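PDB 3BJK: acyl-CoA thioester hydrolase HI0827 from Haemophilus influenzae Rd KW20, which probably hydrolyses the thioester bond of a broad range of acyl-coenzyme A molecules, working as a hexamer built from three hotdog-fold dimers. Local coordinates for residues D76-Y81 with V98-V103. The protein carries 1 engineered substitution. Sequence-based numbering, arbitrary orientation.
Sequences DVVCCY and VWVKKV
V78, C80, V98 and V100 share one face of the antiparallel pairing between D76-Y81 and V98-V103. Packing is closest where V78 CG1 lies 3.5 Å from V98 CG1, both methyls being placed anti to their backbone N, and where V100 CG1 meets D76 OD2 at 3.3 Å; the sulfur of C80 rests on V98 CG2. The main chains are tied by two pairs of hydrogen bonds. At C79 and W99 these are nearly straight: C79 N reaches W99 O in 2.8 Å with 171° at the hydrogen, and W99 N returns to C79 O. At V77 and K101 both are more bent, with the donors tilted from the carbonyl planes, and V77 O also receives a CA-H contact from V100 CA at 3.1 Å.

These strands, 77-87 and 91-101, form a hairpin within the antiparallel hotdog sheet. Helix 35-54, the sausage of that fold, covers the valine face, where W37 meets V78, Q41 meets C80 and M42 meets V98.

Across the two segments the face of V77, C79, W99 and K101 is more loosely packed, although V77 CG2 touches V103 CG1. Between the side chains of V77 and K101 the nearest atoms are the two CB, 4.2 Å apart, and the extended, partly exposed lysine runs on to a salt bridge with E52 of the second subunit. Y81, also partly exposed, turns its edge to the W99 five-membered ring in an offset edge-to-face (T-shaped) pair, centroids 5.5 Å apart and planes at 87°, while W99 NE1 is hydrogen-bonded to E97 OE1.

Beyond the paired residues, K102 bends at chi2 and chi3 to run alongside D76, and its NZ takes the syn lone pair of D76 OD1 at 2.8 Å in a salt bridge. D76 OD2 accepts hydrogen bonds from S73 N and a water 2.6 Å away, which should hold the carboxylate's rotation.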
ATOM      1  N   ASP C  76      15.125   2.666  11.237  1.00 27.51           N
ATOM      2  CA  ASP C  76      15.009   3.406  12.511  1.00 28.75           C
ATOM      3  C   ASP C  76      13.718   2.926  13.211  1.00 28.02           C
ATOM      4  O   ASP C  76      12.726   2.678  12.567  1.00 27.41           O
ATOM      5  CB  ASP C  76      14.816   4.937  12.272  1.00 29.51           C
ATOM      6  CG  ASP C  76      16.102   5.678  11.914  1.00 31.80           C
ATOM      7  OD1 ASP C  76      17.204   5.089  11.910  1.00 27.67           O
ATOM      8  OD2 ASP C  76      15.969   6.886  11.594  1.00 32.89           O
ATOM      9  N   VAL C  77      13.753   2.828  14.530  1.00 29.51           N
ATOM     10  CA  VAL C  77      12.549   2.659  15.332  1.00 28.80           C
ATOM     11  C   VAL C  77      11.984   4.054  15.495  1.00 30.24           C
ATOM     12  O   VAL C  77      12.735   4.977  15.810  1.00 29.82           O
ATOM     13  CB  VAL C  77      12.856   2.037  16.676  1.00 28.46           C
ATOM     14  CG1 VAL C  77      11.615   2.035  17.565  1.00 27.16           C
ATOM     15  CG2 VAL C  77      13.423   0.645  16.503  1.00 28.77           C
ATOM     16  N   VAL C  78      10.681   4.212  15.239  1.00 29.68           N
ATOM     17  CA  VAL C  78      10.017   5.502  15.264  1.00 30.91           C
ATOM     18  C   VAL C  78       8.894   5.502  16.323  1.00 31.07           C
ATOM     19  O   VAL C  78       7.975   4.668  16.251  1.00 31.76           O
ATOM     20  CB  VAL C  78       9.470   5.878  13.880  1.00 30.48           C
ATOM     21  CG1 VAL C  78       8.749   7.269  13.891  1.00 32.80           C
ATOM     22  CG2 VAL C  78      10.607   5.853  12.832  1.00 32.45           C
ATOM     23  N   CYS C  79       9.020   6.401  17.310  1.00 31.84           N
ATOM     24  CA  CYS C  79       8.038   6.607  18.405  1.00 32.22           C
ATOM     25  C   CYS C  79       7.390   7.962  18.303  1.00 32.43           C
ATOM     26  O   CYS C  79       8.096   8.940  18.004  1.00 32.93           O
ATOM     27  CB  CYS C  79       8.724   6.586  19.761  1.00 32.12           C
ATOM     28  SG  CYS C  79       9.553   5.073  20.113  1.00 35.87           S
ATOM     29  N   CYS C  80       6.096   8.039  18.656  1.00 32.42           N
ATOM     30  CA  CYS C  80       5.346   9.314  18.723  1.00 31.89           C
ATOM     31  C   CYS C  80       4.868   9.497  20.154  1.00 31.05           C
ATOM     32  O   CYS C  80       4.286   8.589  20.712  1.00 31.42           O
ATOM     33  CB  CYS C  80       4.154   9.335  17.780  1.00 31.69           C
ATOM     34  SG  CYS C  80       4.590   9.358  16.015  1.00 33.01           S
ATOM     35  N   TYR C  81       5.218  10.631  20.749  1.00 30.39           N
ATOM     36  CA  TYR C  81       4.806  10.980  22.102  1.00 29.98           C
ATOM     37  C   TYR C  81       3.872  12.168  22.072  1.00 29.75           C
ATOM     38  O   TYR C  81       4.026  13.098  21.255  1.00 28.97           O
ATOM     39  CB  TYR C  81       5.995  11.308  22.976  1.00 30.09           C
ATOM     40  CG  TYR C  81       6.923  10.180  23.235  1.00 30.53           C
ATOM     41  CD1 TYR C  81       7.970   9.904  22.349  1.00 31.15           C
ATOM     42  CD2 TYR C  81       6.779   9.374  24.372  1.00 29.58           C
ATOM     43  CE1 TYR C  81       8.826   8.879  22.576  1.00 29.95           C
ATOM     44  CE2 TYR C  81       7.632   8.329  24.594  1.00 30.63           C
ATOM     45  CZ  TYR C  81       8.666   8.087  23.692  1.00 31.57           C
ATOM     46  OH  TYR C  81       9.575   7.074  23.947  1.00 33.07           O
ATOM     47  N   VAL C  98       7.984  13.293  17.472  1.00 32.72           N
ATOM     48  CA  VAL C  98       8.537  12.077  16.843  1.00 32.29           C
ATOM     49  C   VAL C  98       9.988  11.914  17.132  1.00 31.74           C
ATOM     50  O   VAL C  98      10.786  12.827  16.928  1.00 29.35           O
ATOM     51  CB  VAL C  98       8.309  12.025  15.332  1.00 32.98           C
ATOM     52  CG1 VAL C  98       8.723  10.671  14.808  1.00 32.32           C
ATOM     53  CG2 VAL C  98       6.850  12.286  14.993  1.00 33.07           C
ATOM     54  N   TRP C  99      10.298  10.745  17.691  1.00 31.28           N
ATOM     55  CA  TRP C  99      11.608  10.396  18.124  1.00 31.91           C
ATOM     56  C   TRP C  99      11.995   9.090  17.416  1.00 31.58           C
ATOM     57  O   TRP C  99      11.156   8.215  17.188  1.00 31.99           O
ATOM     58  CB  TRP C  99      11.620  10.187  19.648  1.00 32.19           C
ATOM     59  CG  TRP C  99      11.571  11.456  20.481  1.00 30.28           C
ATOM     60  CD1 TRP C  99      10.469  12.248  20.747  1.00 29.88           C
ATOM     61  CD2 TRP C  99      12.652  12.033  21.172  1.00 28.08           C
ATOM     62  NE1 TRP C  99      10.827  13.277  21.545  1.00 31.02           N
ATOM     63  CE2 TRP C  99      12.161  13.186  21.827  1.00 28.89           C
ATOM     64  CE3 TRP C  99      14.012  11.699  21.304  1.00 29.46           C
ATOM     65  CZ2 TRP C  99      12.976  14.006  22.584  1.00 30.74           C
ATOM     66  CZ3 TRP C  99      14.825  12.523  22.065  1.00 31.77           C
ATOM     67  CH2 TRP C  99      14.297  13.661  22.707  1.00 31.02           C
ATOM     68  N   VAL C 100      13.265   9.000  17.097  1.00 30.75           N
ATOM     69  CA  VAL C 100      13.890   7.820  16.502  1.00 31.91           C
ATOM     70  C   VAL C 100      14.881   7.187  17.491  1.00 30.13           C
ATOM     71  O   VAL C 100      15.523   7.872  18.304  1.00 30.62           O
ATOM     72  CB  VAL C 100      14.630   8.220  15.178  1.00 30.51           C
ATOM     73  CG1 VAL C 100      15.745   7.317  14.838  1.00 36.60           C
ATOM     74  CG2 VAL C 100      13.628   8.373  14.007  1.00 32.74           C
ATOM     75  N   LYS C 101      14.993   5.864  17.401  1.00 30.37           N
ATOM     76  CA  LYS C 101      16.055   5.084  18.052  1.00 30.31           C
ATOM     77  C   LYS C 101      16.801   4.232  17.015  1.00 30.76           C
ATOM     78  O   LYS C 101      16.162   3.488  16.247  1.00 28.64           O
ATOM     79  CB  LYS C 101      15.438   4.185  19.135  1.00 30.62           C
ATOM     80  CG  LYS C 101      16.428   3.353  19.971  1.00 30.32           C
ATOM     81  CD  LYS C 101      15.647   2.413  20.924  1.00 32.29           C
ATOM     82  CE  LYS C 101      16.493   1.659  21.857  1.00 33.32           C
ATOM     83  NZ  LYS C 101      15.733   0.836  22.852  1.00 34.94           N
ATOM     84  N   LYS C 102      18.132   4.362  16.990  1.00 31.48           N
ATOM     85  CA  LYS C 102      19.009   3.555  16.144  1.00 33.20           C
ATOM     86  C   LYS C 102      19.263   2.216  16.843  1.00 33.96           C
ATOM     87  O   LYS C 102      19.923   2.166  17.888  1.00 33.96           O
ATOM     88  CB  LYS C 102      20.392   4.218  15.946  1.00 33.98           C
ATOM     89  CG  LYS C 102      20.402   5.640  15.414  1.00 36.52           C
ATOM     90  CD  LYS C 102      19.627   5.733  14.151  1.00 40.04           C
ATOM     91  CE  LYS C 102      20.331   6.584  13.103  1.00 42.66           C
ATOM     92  NZ  LYS C 102      19.547   6.552  11.816  1.00 42.61           N
ATOM     93  N   VAL C 103      18.765   1.144  16.241  1.00 35.60           N
ATOM     94  CA  VAL C 103      18.929  -0.234  16.778  1.00 36.94           C
ATOM     95  C   VAL C 103      19.764  -1.133  15.867  1.00 38.89           C
ATOM     96  O   VAL C 103      20.373  -2.106  16.353  1.00 38.65           O
ATOM     97  CB  VAL C 103      17.554  -0.912  17.054  1.00 37.07           C
ATOM     98  CG1 VAL C 103      16.745  -0.092  18.069  1.00 36.35           C
ATOM     99  CG2 VAL C 103      16.730  -1.059  15.756  1.00 36.63           C
TER
HETATM  100  O   HOH W   1      17.396   9.017  11.317  1.00 33.93           O